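Local coordinates for protein esterase (Capnocytophaga ochracea, PDB 4W9R) that is of unknown function but is probably an esterase of the alpha/beta-hydrolase superfamily, at residues Tyr303-Asn307 with Gly308-Thr312. Residues are numbered along the deposited sequence; the frame is centred on the assembly and turned at random.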
ATOM      1  N   TYR B 303      25.476   3.953  28.858  1.00 48.37           N
ATOM      2  CA  TYR B 303      25.006   3.777  27.490  1.00 40.29           C
ATOM      3  C   TYR B 303      24.190   4.974  27.018  1.00 44.77           C
ATOM      4  O   TYR B 303      24.401   5.482  25.916  1.00 46.91           O
ATOM      5  CB  TYR B 303      24.176   2.500  27.372  1.00 36.15           C
ATOM      6  CG  TYR B 303      23.616   2.252  25.989  1.00 46.77           C
ATOM      7  CD1 TYR B 303      24.448   1.891  24.937  1.00 50.80           C
ATOM      8  CD2 TYR B 303      22.256   2.365  25.738  1.00 48.67           C
ATOM      9  CE1 TYR B 303      23.942   1.659  23.672  1.00 52.31           C
ATOM     10  CE2 TYR B 303      21.739   2.134  24.476  1.00 51.91           C
ATOM     11  CZ  TYR B 303      22.587   1.780  23.447  1.00 55.94           C
ATOM     12  OH  TYR B 303      22.079   1.549  22.188  1.00 58.62           O
ATOM     13  N   VAL B 304      23.257   5.422  27.850  1.00 38.97           N
ATOM     14  CA  VAL B 304      22.419   6.558  27.488  1.00 41.18           C
ATOM     15  C   VAL B 304      23.218   7.854  27.566  1.00 45.53           C
ATOM     16  O   VAL B 304      22.919   8.820  26.864  1.00 41.01           O
ATOM     17  CB  VAL B 304      21.168   6.657  28.383  1.00 35.21           C
ATOM     18  CG1 VAL B 304      20.277   5.439  28.182  1.00 33.54           C
ATOM     19  CG2 VAL B 304      21.555   6.806  29.846  1.00 35.68           C
ATOM     20  N   GLU B 305      24.242   7.868  28.413  1.00 45.12           N
ATOM     21  CA  GLU B 305      25.138   9.013  28.496  1.00 50.66           C
ATOM     22  C   GLU B 305      25.901   9.161  27.187  1.00 51.34           C
ATOM     23  O   GLU B 305      26.150  10.273  26.718  1.00 42.94           O
ATOM     24  CB  GLU B 305      26.114   8.861  29.664  1.00 51.99           C
ATOM     25  CG  GLU B 305      27.016  10.068  29.873  1.00 61.09           C
ATOM     26  CD  GLU B 305      28.117   9.811  30.886  1.00 73.59           C
ATOM     27  OE1 GLU B 305      28.602   8.662  30.965  1.00 77.20           O
ATOM     28  OE2 GLU B 305      28.495  10.761  31.602  1.00 77.82           O
ATOM     29  N   SER B 306      26.258   8.026  26.595  1.00 52.11           N
ATOM     30  CA  SER B 306      27.006   8.015  25.347  1.00 50.30           C
ATOM     31  C   SER B 306      26.149   8.461  24.168  1.00 55.02           C
ATOM     32  O   SER B 306      26.614   9.226  23.323  1.00 62.76           O
ATOM     33  CB  SER B 306      27.583   6.624  25.079  1.00 53.73           C
ATOM     34  OG  SER B 306      28.582   6.299  26.029  1.00 62.90           O
ATOM     35  N   ASN B 307      24.906   7.987  24.093  1.00 51.00           N
ATOM     36  CA  ASN B 307      24.047   8.420  22.997  1.00 50.42           C
ATOM     37  C   ASN B 307      22.831   9.249  23.416  1.00 46.26           C
ATOM     38  O   ASN B 307      21.832   8.715  23.896  1.00 53.99           O
ATOM     39  CB  ASN B 307      23.559   7.191  22.223  1.00 51.81           C
ATOM     40  CG  ASN B 307      24.613   6.098  22.132  1.00 48.92           C
ATOM     41  OD1 ASN B 307      25.391   6.048  21.180  1.00 59.54           O
ATOM     42  ND2 ASN B 307      24.635   5.212  23.122  1.00 36.04           N
ATOM     43  N   GLY B 308      22.915  10.555  23.178  1.00 53.25           N
ATOM     44  CA  GLY B 308      21.770  11.446  23.137  1.00 43.97           C
ATOM     45  C   GLY B 308      21.275  12.039  24.447  1.00 42.72           C
ATOM     46  O   GLY B 308      20.652  13.100  24.451  1.00 58.54           O
ATOM     47  N   TYR B 309      21.543  11.363  25.559  1.00 38.79           N
ATOM     48  CA  TYR B 309      21.018  11.793  26.859  1.00 41.65           C
ATOM     49  C   TYR B 309      21.994  12.565  27.753  1.00 47.33           C
ATOM     50  O   TYR B 309      21.661  12.884  28.896  1.00 47.48           O
ATOM     51  CB  TYR B 309      20.457  10.586  27.607  1.00 38.80           C
ATOM     52  CG  TYR B 309      19.277   9.974  26.888  1.00 32.43           C
ATOM     53  CD1 TYR B 309      19.439   8.875  26.056  1.00 35.75           C
ATOM     54  CD2 TYR B 309      18.003  10.514  27.018  1.00 35.00           C
ATOM     55  CE1 TYR B 309      18.363   8.318  25.387  1.00 45.73           C
ATOM     56  CE2 TYR B 309      16.922   9.965  26.356  1.00 36.77           C
ATOM     57  CZ  TYR B 309      17.108   8.867  25.540  1.00 44.17           C
ATOM     58  OH  TYR B 309      16.037   8.315  24.876  1.00 36.13           O
ATOM     59  N   LEU B 310      23.196  12.832  27.250  1.00 50.60           N
ATOM     60  CA  LEU B 310      24.243  13.503  28.028  1.00 48.11           C
ATOM     61  C   LEU B 310      23.784  14.804  28.693  1.00 43.74           C
ATOM     62  O   LEU B 310      24.214  15.132  29.800  1.00 41.97           O
ATOM     63  CB  LEU B 310      25.451  13.792  27.134  1.00 53.03           C
ATOM     64  CG  LEU B 310      26.613  14.546  27.783  1.00 51.17           C
ATOM     65  CD1 LEU B 310      27.169  13.762  28.964  1.00 47.55           C
ATOM     66  CD2 LEU B 310      27.704  14.842  26.767  1.00 49.52           C
ATOM     67  N   LYS B 311      22.892  15.525  28.024  1.00 51.63           N
ATOM     68  CA  LYS B 311      22.433  16.830  28.489  1.00 55.30           C
ATOM     69  C   LYS B 311      21.222  16.714  29.411  1.00 59.25           C
ATOM     70  O   LYS B 311      20.621  17.718  29.785  1.00 67.75           O
ATOM     71  CB  LYS B 311      22.110  17.740  27.303  1.00 67.59           C
ATOM     72  CG  LYS B 311      23.333  18.137  26.494  1.00 80.79           C
ATOM     73  CD  LYS B 311      24.409  18.729  27.392  1.00 86.63           C
ATOM     74  CE  LYS B 311      25.679  19.039  26.616  1.00 90.39           C
ATOM     75  NZ  LYS B 311      26.752  19.563  27.507  1.00 91.41           N
ATOM     76  N   THR B 312      20.857  15.485  29.754  1.00 53.75           N
ATOM     77  CA  THR B 312      19.713  15.232  30.623  1.00 49.30           C
ATOM     78  C   THR B 312      20.162  14.634  31.952  1.00 48.76           C
ATOM     79  O   THR B 312      21.250  14.074  32.054  1.00 50.51           O
ATOM     80  CB  THR B 312      18.694  14.281  29.971  1.00 43.12           C
ATOM     81  OG1 THR B 312      19.252  12.964  29.884  1.00 45.22           O
ATOM     82  CG2 THR B 312      18.319  14.771  28.580  1.00 35.71           C
TER
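Y309 folds back against V304 where helix 294-306 ends and the loop leading to helix 314-325 begins. Its backbone N donates to V304 O (3.2 Å); the carbonyl points almost straight at this donor (C=O...N 166°). V304 O also lies near the plane of the tyrosine ring, at its edge. With chi1 at -64°, Y309 CG stands opposite its own carbonyl carbon, which brings ring atom CD1 to 3.7 Å from V304 CB, the two side chains meeting at a slant. V281 and M314 touch both side chains, and Y309 OH is hydrogen-bonded to P276 O. Replacing Y309 by alanine would probably leave V304 without its aromatic neighbour and P276 O without this hydroxyl. N307 is the first residue to depart from helical geometry; its ND2 lies over one face of the Y303 ring, offset toward the rim, and gives a weak bond to Y303 O (2.8 Å). G308 follows with a positive phi, a conformation that glycine adopts readily. L310 CD1 reaches E305 CG at 3.8 Å, an aliphatic touch that does not involve the carboxylate. In the type I turn from Y309 to T312, Y309 O accepts from both T312 N and T312 OG1. Just past the helix end, Y309 thus serves both sides of the contact: its N-H takes up a carbonyl of the last turn, and its ring packs with V304, V281 and M314.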